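C-type lectin domain family 4, member b1 (Mus musculus, PDB 6LKR) is a calcium-binding C-type lectin receptor of the cell membrane that binds carbohydrate and may help regulate dendritic-cell and immune responses. Local coordinates at residues Val43-Gln48 / Trp76-Gln81; Ala62-Gly67 / Lys126-Met131; Asn93-Ser98 / Trp116-Cys121. All coordinates share one frame; numbering follows the deposited sequence.

Contact 1. Residues Val43-Gln48 / Trp76-Gln81; sequences VVIHSQ and WQWVDQ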
loop_
_atom_site.group_PDB
_atom_site.type_symbol
_atom_site.label_atom_id
_atom_site.label_comp_id
_atom_site.label_asym_id
_atom_site.label_seq_id
_atom_site.Cartn_x
_atom_site.Cartn_y
_atom_site.Cartn_z
ATOM N N VAL A 43 1.327 11.815 0.232
ATOM C CA VAL A 43 1.884 10.694 1.034
ATOM C C VAL A 43 0.748 9.765 1.464
ATOM O O VAL A 43 -0.355 10.243 1.844
ATOM C CB VAL A 43 2.712 11.150 2.246
ATOM C CG1 VAL A 43 4.058 11.679 1.804
ATOM C CG2 VAL A 43 1.978 12.147 3.128
ATOM N N VAL A 44 1.044 8.476 1.397
ATOM C CA VAL A 44 0.151 7.356 1.783
ATOM C C VAL A 44 0.829 6.678 2.973
ATOM O O VAL A 44 1.886 6.041 2.772
ATOM C CB VAL A 44 -0.054 6.414 0.586
ATOM C CG1 VAL A 44 -0.763 5.134 0.986
ATOM C CG2 VAL A 44 -0.785 7.119 -0.552
ATOM N N ILE A 45 0.300 6.886 4.176
ATOM C CA ILE A 45 1.031 6.603 5.448
ATOM C C ILE A 45 0.490 5.297 6.023
ATOM O O ILE A 45 -0.577 5.329 6.654
ATOM C CB ILE A 45 0.925 7.782 6.434
ATOM C CG1 ILE A 45 1.274 9.100 5.741
ATOM C CG2 ILE A 45 1.801 7.526 7.658
ATOM C CD1 ILE A 45 1.252 10.316 6.640
ATOM N N HIS A 46 1.209 4.194 5.807
ATOM C CA HIS A 46 0.731 2.828 6.146
ATOM C C HIS A 46 1.221 2.361 7.517
ATOM O O HIS A 46 0.631 1.387 8.017
ATOM C CB HIS A 46 1.109 1.841 5.040
ATOM C CG HIS A 46 0.133 1.882 3.913
ATOM N ND1 HIS A 46 -1.236 1.863 4.134
ATOM C CD2 HIS A 46 0.301 1.959 2.576
ATOM C CE1 HIS A 46 -1.859 1.931 2.971
ATOM N NE2 HIS A 46 -0.943 1.991 2.005
ATOM N N SER A 47 2.233 3.013 8.104
ATOM C CA SER A 47 2.963 2.487 9.288
ATOM C C SER A 47 3.436 3.621 10.195
ATOM O O SER A 47 3.579 4.757 9.710
ATOM C CB SER A 47 4.142 1.648 8.870
ATOM O OG SER A 47 5.163 2.466 8.318
ATOM N N GLN A 48 3.740 3.282 11.448
ATOM C CA GLN A 48 4.411 4.190 12.413
ATOM C C GLN A 48 5.725 4.702 11.813
ATOM O O GLN A 48 6.021 5.893 11.968
ATOM C CB GLN A 48 4.677 3.471 13.735
ATOM C CG GLN A 48 5.298 4.382 14.785
ATOM C CD GLN A 48 4.287 5.313 15.397
ATOM O OE1 GLN A 48 3.320 4.867 16.011
ATOM N NE2 GLN A 48 4.511 6.611 15.257
ATOM N N TRP A 76 -12.551 6.563 4.550
ATOM C CA TRP A 76 -11.190 7.065 4.234
ATOM C C TRP A 76 -10.563 6.176 3.161
ATOM O O TRP A 76 -10.612 4.947 3.284
ATOM C CB TRP A 76 -10.340 7.144 5.508
ATOM C CG TRP A 76 -10.985 7.975 6.572
ATOM C CD1 TRP A 76 -11.573 7.535 7.724
ATOM C CD2 TRP A 76 -11.181 9.399 6.546
ATOM N NE1 TRP A 76 -12.093 8.588 8.424
ATOM C CE2 TRP A 76 -11.862 9.745 7.732
ATOM C CE3 TRP A 76 -10.813 10.419 5.661
ATOM C CZ2 TRP A 76 -12.199 11.060 8.040
ATOM C CZ3 TRP A 76 -11.141 11.719 5.970
ATOM C CH2 TRP A 76 -11.827 12.035 7.142
ATOM N N GLN A 77 -9.991 6.803 2.142
ATOM C CA GLN A 77 -9.305 6.113 1.033
ATOM C C GLN A 77 -7.972 6.820 0.804
ATOM O O GLN A 77 -7.949 8.071 0.846
ATOM C CB GLN A 77 -10.204 6.126 -0.204
ATOM C CG GLN A 77 -9.694 5.283 -1.366
ATOM C CD GLN A 77 -10.766 5.081 -2.414
ATOM O OE1 GLN A 77 -11.731 4.347 -2.204
ATOM N NE2 GLN A 77 -10.621 5.754 -3.545
ATOM N N TRP A 78 -6.908 6.042 0.609
ATOM C CA TRP A 78 -5.581 6.560 0.194
ATOM C C TRP A 78 -5.632 6.892 -1.297
ATOM O O TRP A 78 -6.336 6.183 -2.032
ATOM C CB TRP A 78 -4.480 5.545 0.509
ATOM C CG TRP A 78 -4.272 5.341 1.974
ATOM C CD1 TRP A 78 -4.549 4.219 2.700
ATOM C CD2 TRP A 78 -3.757 6.308 2.906
ATOM N NE1 TRP A 78 -4.222 4.415 4.017
ATOM C CE2 TRP A 78 -3.739 5.689 4.174
ATOM C CE3 TRP A 78 -3.293 7.625 2.789
ATOM C CZ2 TRP A 78 -3.301 6.355 5.318
ATOM C CZ3 TRP A 78 -2.856 8.278 3.919
ATOM C CH2 TRP A 78 -2.869 7.652 5.166
ATOM N N VAL A 79 -4.884 7.904 -1.735
ATOM C CA VAL A 79 -4.912 8.367 -3.154
ATOM C C VAL A 79 -4.366 7.281 -4.092
ATOM O O VAL A 79 -4.679 7.360 -5.279
ATOM C CB VAL A 79 -4.163 9.695 -3.350
ATOM C CG1 VAL A 79 -4.954 10.852 -2.764
ATOM C CG2 VAL A 79 -2.745 9.655 -2.793
ATOM N N ASP A 80 -3.595 6.303 -3.607
ATOM C CA ASP A 80 -3.101 5.184 -4.459
ATOM C C ASP A 80 -4.050 3.988 -4.339
ATOM O O ASP A 80 -3.720 2.920 -4.890
ATOM C CB ASP A 80 -1.652 4.824 -4.121
ATOM C CG ASP A 80 -1.481 4.178 -2.764
ATOM O OD1 ASP A 80 -2.502 4.035 -2.040
ATOM O OD2 ASP A 80 -0.331 3.833 -2.441
ATOM N N GLN A 81 -5.147 4.155 -3.594
ATOM C CA GLN A 81 -6.262 3.186 -3.439
ATOM C C GLN A 81 -5.845 1.967 -2.608
ATOM O O GLN A 81 -6.649 1.020 -2.547
ATOM C CB GLN A 81 -6.762 2.719 -4.805
ATOM C CG GLN A 81 -7.098 3.848 -5.764
ATOM C CD GLN A 81 -7.457 3.282 -7.114
ATOM O OE1 GLN A 81 -6.588 2.950 -7.924
ATOM N NE2 GLN A 81 -8.750 3.136 -7.346
#
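V44, I45 and H46 pack against the indole of W78 in an apolar and aromatic contact, where the loop between strand 41-42 and helix 48-56 runs past the end of strand 76-78. V44 brings CG1 over the face of the indole, 4.0 Å from the centroid of its five-membered ring. That methyl gets there because it lies anti to the backbone N (chi1 170°), while CG2 touches V79 CG2 at 3.9 Å. On the same indole face, the backbone N of I45 sits 3.4 Å above the ring plane, nearest CH2, and I45 O comes within 3.2 Å of W78 CZ2. H46 turns its edge toward the face of the W78 five-membered ring, the two planes at 70° and H46 CE1 3.5 Å from W78 CD1. In this C-type lectin fold the indole packs loop 43-48 against strand 76-78, an outer strand of the sheet, and also touches L68. Beyond W78 a type I turn, closed by Q81 N bonding to W78 O at 2.8 Å, sets the D80 carboxylate across the two methyls of V44. T82 OG1 hydrogen-bonds both D80 OD1 and H46 NE2.

Contact 2. Residues Ala62-Gly67 / Lys126-Met131; sequences AAYFIG and KSVCQM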
loop_
_atom_site.group_PDB
_atom_site.type_symbol
_atom_site.label_atom_id
_atom_site.label_comp_id
_atom_site.label_asym_id
_atom_site.label_seq_id
_atom_site.Cartn_x
_atom_site.Cartn_y
_atom_site.Cartn_z
ATOM N N ALA A 62 3.971 24.230 10.470
ATOM C CA ALA A 62 3.105 24.142 9.268
ATOM C C ALA A 62 2.228 22.885 9.312
ATOM O O ALA A 62 2.610 21.902 9.963
ATOM C CB ALA A 62 3.951 24.184 8.026
ATOM N N ALA A 63 1.075 22.941 8.645
ATOM C CA ALA A 63 0.154 21.801 8.440
ATOM C C ALA A 63 0.299 21.325 6.996
ATOM O O ALA A 63 0.517 22.164 6.105
ATOM C CB ALA A 63 -1.266 22.195 8.760
ATOM N N TYR A 64 0.234 20.017 6.769
ATOM C CA TYR A 64 0.500 19.435 5.434
ATOM C C TYR A 64 -0.606 18.462 5.070
ATOM O O TYR A 64 -0.889 17.553 5.867
ATOM C CB TYR A 64 1.834 18.698 5.414
ATOM C CG TYR A 64 3.028 19.551 5.745
ATOM C CD1 TYR A 64 3.305 19.898 7.056
ATOM C CD2 TYR A 64 3.902 19.972 4.755
ATOM C CE1 TYR A 64 4.413 20.661 7.376
ATOM C CE2 TYR A 64 5.020 20.728 5.060
ATOM C CZ TYR A 64 5.272 21.075 6.375
ATOM O OH TYR A 64 6.371 21.800 6.713
ATOM N N PHE A 65 -1.173 18.636 3.886
ATOM C CA PHE A 65 -2.095 17.646 3.286
ATOM C C PHE A 65 -1.363 16.310 3.113
ATOM O O PHE A 65 -0.203 16.272 2.635
ATOM C CB PHE A 65 -2.652 18.156 1.957
ATOM C CG PHE A 65 -3.830 19.082 2.088
ATOM C CD1 PHE A 65 -4.916 18.742 2.880
ATOM C CD2 PHE A 65 -3.859 20.295 1.415
ATOM C CE1 PHE A 65 -6.007 19.587 2.983
ATOM C CE2 PHE A 65 -4.945 21.149 1.536
ATOM C CZ PHE A 65 -6.019 20.791 2.318
ATOM N N ILE A 66 -2.040 15.231 3.502
ATOM C CA ILE A 66 -1.643 13.828 3.194
ATOM C C ILE A 66 -2.664 13.243 2.215
ATOM O O ILE A 66 -3.726 13.875 1.999
ATOM C CB ILE A 66 -1.494 13.003 4.487
ATOM C CG1 ILE A 66 -2.839 12.724 5.159
ATOM C CG2 ILE A 66 -0.535 13.698 5.441
ATOM C CD1 ILE A 66 -2.759 11.720 6.277
ATOM N N GLY A 67 -2.336 12.096 1.615
ATOM C CA GLY A 67 -3.107 11.492 0.514
ATOM C C GLY A 67 -4.258 10.646 1.028
ATOM O O GLY A 67 -4.470 9.549 0.498
ATOM N N LYS A 126 0.191 23.319 3.090
ATOM C CA LYS A 126 1.406 22.716 2.496
ATOM C C LYS A 126 1.068 21.259 2.157
ATOM O O LYS A 126 -0.084 20.848 2.381
ATOM C CB LYS A 126 2.575 22.887 3.470
ATOM C CG LYS A 126 2.806 24.329 3.909
ATOM C CD LYS A 126 4.216 24.618 4.384
ATOM C CE LYS A 126 4.501 26.099 4.530
ATOM N NZ LYS A 126 4.564 26.777 3.214
ATOM N N SER A 127 2.017 20.512 1.623
ATOM C CA SER A 127 1.780 19.099 1.265
ATOM C C SER A 127 3.103 18.351 1.269
ATOM O O SER A 127 4.156 19.003 1.363
ATOM C CB SER A 127 1.075 19.004 -0.066
ATOM O OG SER A 127 1.766 19.753 -1.054
ATOM N N VAL A 128 3.017 17.026 1.188
ATOM C CA VAL A 128 4.184 16.104 1.068
ATOM C C VAL A 128 3.829 15.043 0.023
ATOM O O VAL A 128 2.704 14.507 0.102
ATOM C CB VAL A 128 4.555 15.438 2.408
ATOM C CG1 VAL A 128 6.039 15.105 2.460
ATOM C CG2 VAL A 128 4.158 16.273 3.612
ATOM N N CYS A 129 4.733 14.783 -0.911
ATOM C CA CYS A 129 4.548 13.828 -2.025
ATOM C C CYS A 129 5.440 12.615 -1.796
ATOM O O CYS A 129 6.491 12.741 -1.126
ATOM C CB CYS A 129 4.897 14.435 -3.378
ATOM S SG CYS A 129 4.030 15.978 -3.771
ATOM N N GLN A 130 5.048 11.489 -2.371
ATOM C CA GLN A 130 5.860 10.259 -2.348
ATOM C C GLN A 130 5.751 9.600 -3.717
ATOM O O GLN A 130 4.705 9.756 -4.382
ATOM C CB GLN A 130 5.426 9.334 -1.205
ATOM C CG GLN A 130 4.292 8.390 -1.548
ATOM C CD GLN A 130 3.965 7.450 -0.411
ATOM O OE1 GLN A 130 3.784 7.873 0.724
ATOM N NE2 GLN A 130 3.888 6.165 -0.714
ATOM N N MET A 131 6.809 8.898 -4.105
ATOM C CA MET A 131 6.802 7.987 -5.272
ATOM C C MET A 131 7.625 6.752 -4.914
ATOM O O MET A 131 8.389 6.812 -3.935
ATOM C CB MET A 131 7.402 8.679 -6.497
ATOM C CG MET A 131 8.828 9.132 -6.297
ATOM S SD MET A 131 9.600 9.682 -7.849
ATOM C CE MET A 131 8.525 11.034 -8.294
#
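Y64 and F65 pair in parallel with K126 and S127, joining strand 64-70 to strand 126-132 by a very short ladder. Its backbone bonds both involve K126. F65 N donates to K126 O at 2.9 Å and nearly straight (164°), although the donor stands above the carbonyl plane. K126 N reaches back to A63 O by a weak bond, 3.2 Å long and bent to 134°. K126 O also receives a CA-H...O contact from Y64 CA at 3.4 Å. Further along the ladder lapses: F65 O and V128 N lie 3.6 Å apart, too far to bond, and both are buried without a partner.

This is the parallel pairing that ties the C-terminal strand to the WIGL-type strand of the C-type lectin fold, here read as F65-I66-G67-L68. C129, further along the second strand, forms the disulfide with C35 that links it to helix 28-37.

Side-chain packing is led by Y64. With CG beside its backbone N (chi1 -60°), the ring lies obliquely against K126 CB, 3.5 Å from CD2, and S127 O meets the ring edge near its plane, 3.5 Å from Y64 CD2. V128 has two conformers, and in one of them CG2 rests 3.8 Å from Y64 CB. The lysine stem, also modelled twice, runs past A62, and in one conformer NZ reaches S24 O, while Y64 OH takes D59 N. On the other face of the pairing F65 and S127 only brush each other through their CB atoms; the phenyl ring instead meets W28 edge-to-face and touches I119.

Contact 3. Residues Asn93-Ser98 / Trp116-Cys121; sequences NGEPSS and WNDISC. With CA (calcium ion), chain D.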
loop_
_atom_site.group_PDB
_atom_site.type_symbol
_atom_site.label_atom_id
_atom_site.label_comp_id
_atom_site.label_asym_id
_atom_site.label_seq_id
_atom_site.Cartn_x
_atom_site.Cartn_y
_atom_site.Cartn_z
ATOM N N ASN A 93 -6.127 13.349 19.036
ATOM C CA ASN A 93 -7.272 13.173 19.965
ATOM C C ASN A 93 -8.410 14.101 19.508
ATOM O O ASN A 93 -8.136 15.276 19.217
ATOM C CB ASN A 93 -6.831 13.386 21.415
ATOM C CG ASN A 93 -5.882 12.305 21.889
ATOM O OD1 ASN A 93 -5.926 11.176 21.403
ATOM N ND2 ASN A 93 -5.023 12.636 22.837
ATOM N N GLY A 94 -9.628 13.558 19.410
ATOM C CA GLY A 94 -10.827 14.294 18.959
ATOM C C GLY A 94 -10.938 14.386 17.441
ATOM O O GLY A 94 -11.853 15.064 16.968
ATOM N N GLU A 95 -10.047 13.736 16.686
ATOM C CA GLU A 95 -10.117 13.695 15.202
ATOM C C GLU A 95 -10.332 12.248 14.778
ATOM O O GLU A 95 -9.916 11.319 15.469
ATOM C CB GLU A 95 -8.844 14.262 14.565
ATOM C CG GLU A 95 -8.494 15.668 15.025
ATOM C CD GLU A 95 -9.529 16.744 14.733
ATOM O OE1 GLU A 95 -10.331 16.584 13.780
ATOM O OE2 GLU A 95 -9.524 17.754 15.449
ATOM N N PRO A 96 -10.996 11.984 13.638
ATOM C CA PRO A 96 -11.689 13.003 12.851
ATOM C C PRO A 96 -12.865 13.630 13.615
ATOM O O PRO A 96 -13.342 13.002 14.535
ATOM C CB PRO A 96 -12.240 12.233 11.642
ATOM C CG PRO A 96 -11.494 10.924 11.621
ATOM C CD PRO A 96 -11.085 10.643 13.046
ATOM N N SER A 97 -13.288 14.834 13.226
ATOM C CA SER A 97 -14.237 15.672 14.000
ATOM C C SER A 97 -15.535 15.955 13.230
ATOM O O SER A 97 -16.543 16.221 13.903
ATOM C CB SER A 97 -13.568 16.944 14.445
ATOM O OG SER A 97 -13.238 17.768 13.339
ATOM N N SER A 98 -15.555 15.903 11.894
ATOM C CA SER A 98 -16.742 16.366 11.125
ATOM C C SER A 98 -16.883 15.650 9.779
ATOM O O SER A 98 -15.928 15.659 8.985
ATOM C CB SER A 98 -16.700 17.849 10.925
ATOM O OG SER A 98 -17.750 18.254 10.056
ATOM N N TRP A 116 -2.957 13.475 12.681
ATOM C CA TRP A 116 -3.838 13.800 11.538
ATOM C C TRP A 116 -5.082 14.554 12.024
ATOM O O TRP A 116 -5.567 14.284 13.143
ATOM C CB TRP A 116 -4.272 12.549 10.786
ATOM C CG TRP A 116 -3.183 11.652 10.296
ATOM C CD1 TRP A 116 -1.844 11.899 10.173
ATOM C CD2 TRP A 116 -3.391 10.310 9.840
ATOM N NE1 TRP A 116 -1.210 10.792 9.671
ATOM C CE2 TRP A 116 -2.134 9.804 9.453
ATOM C CE3 TRP A 116 -4.525 9.502 9.706
ATOM C CZ2 TRP A 116 -1.985 8.514 8.951
ATOM C CZ3 TRP A 116 -4.372 8.224 9.219
ATOM C CH2 TRP A 116 -3.120 7.743 8.842
ATOM N N ASN A 117 -5.608 15.396 11.146
ATOM C CA ASN A 117 -6.825 16.211 11.359
ATOM C C ASN A 117 -7.619 16.176 10.058
ATOM O O ASN A 117 -7.012 16.439 8.994
ATOM C CB ASN A 117 -6.435 17.633 11.765
ATOM C CG ASN A 117 -7.608 18.577 11.906
ATOM O OD1 ASN A 117 -8.692 18.180 12.327
ATOM N ND2 ASN A 117 -7.385 19.842 11.596
ATOM N N ASP A 118 -8.915 15.874 10.124
ATOM C CA ASP A 118 -9.813 16.090 8.963
ATOM C C ASP A 118 -10.048 17.601 8.856
ATOM O O ASP A 118 -10.205 18.268 9.896
ATOM C CB ASP A 118 -11.077 15.230 9.030
ATOM C CG ASP A 118 -11.977 15.504 10.224
ATOM O OD1 ASP A 118 -11.470 16.025 11.257
ATOM O OD2 ASP A 118 -13.168 15.187 10.116
ATOM N N ILE A 119 -9.950 18.150 7.647
ATOM C CA ILE A 119 -10.222 19.592 7.381
ATOM C C ILE A 119 -10.941 19.698 6.043
ATOM O O ILE A 119 -10.969 18.706 5.303
ATOM C CB ILE A 119 -8.950 20.461 7.382
ATOM C CG1 ILE A 119 -7.975 20.065 6.272
ATOM C CG2 ILE A 119 -8.283 20.468 8.748
ATOM C CD1 ILE A 119 -6.991 21.173 5.945
ATOM N N SER A 120 -11.466 20.882 5.746
ATOM C CA SER A 120 -12.083 21.202 4.438
ATOM C C SER A 120 -11.027 21.054 3.334
ATOM O O SER A 120 -9.917 21.579 3.486
ATOM C CB SER A 120 -12.690 22.584 4.440
ATOM O OG SER A 120 -12.729 23.103 3.121
ATOM N N CYS A 121 -11.391 20.385 2.246
ATOM C CA CYS A 121 -10.526 20.148 1.068
ATOM C C CYS A 121 -10.150 21.477 0.398
ATOM O O CYS A 121 -9.109 21.516 -0.279
ATOM C CB CYS A 121 -11.238 19.210 0.109
ATOM S SG CYS A 121 -11.510 17.578 0.848
HETATM CA CA CA D . -11.166 18.137 12.068
HETATM O O HOH W 1 -10.845 19.665 14.184
HETATM O O HOH W 2 -11.008 20.434 11.982
#
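E95 and S97 share a calcium ion with N117 and D118, so this contact is held first by metal coordination. E95 binds through a single oxygen, OE1, at 2.5 Å, its chain folded at chi2 (-61°) toward the ion. S97 OG lies 2.5 Å from the calcium. D118 grips it twice, by its carbonyl O and by OD1, the latter at 2.3 Å. N117 and E101 are further protein ligands, and two waters bring the count to eight; water 1 also donates to E95 OE2 at 2.6 Å. E95 OE1 and D118 OD1 lie only 2.8 Å apart; the calcium they share would be expected to offset their repulsion.

Hydrogen bonds form a second layer. S97 N donates a hydrogen bond to D118 OD1 at 2.9 Å, on the syn side but tilted out of the carboxylate plane, so this oxygen serves ion and loop together. The other oxygen, OD2, accepts S98 N on its syn lone pair at 3.1 Å and nearly straight (167°). A salt bridge from R74 to OD2 probably helps fix the aspartate's rotation.

The cis peptide before P96 belongs to the E-P-S version of the EPN-type motif, paired here with the W-N-D motif; in C-type lectins this calcium site usually binds sugar. P96 sets its CB 3.5 Å from D118 OD2.

Behind the site, strand 113-119 pairs with strand 103-109, W116 sinks into the core against I66 and L68 of strand 64-70, and P96 and D118 both touch W76 of strand 76-78.

How the contacts relate
Contacts 1 and 2 meet at G67: its N lies 2.7 Å from V43 O and its O 2.8 Å from V79 N, both probable hydrogen bonds, so one glycine joins both segments of contact 1 to strand 64-70. Contact 3, about 16 Å from contact 1 between centres, is reached through tryptophans: W78 CH2 meets W116 CH2 at 3.7 Å, and W76 CZ2 touches P96 CG at 3.7 Å. Contacts 2 and 3 join where F65 CE1 packs on I119 CD1 at 3.5 Å. The calcium belongs to contact 3; in contact 2 the F65 side chain is about 11 Å from it, and in contact 1 the W78 side chain is about 12 Å from that of D118.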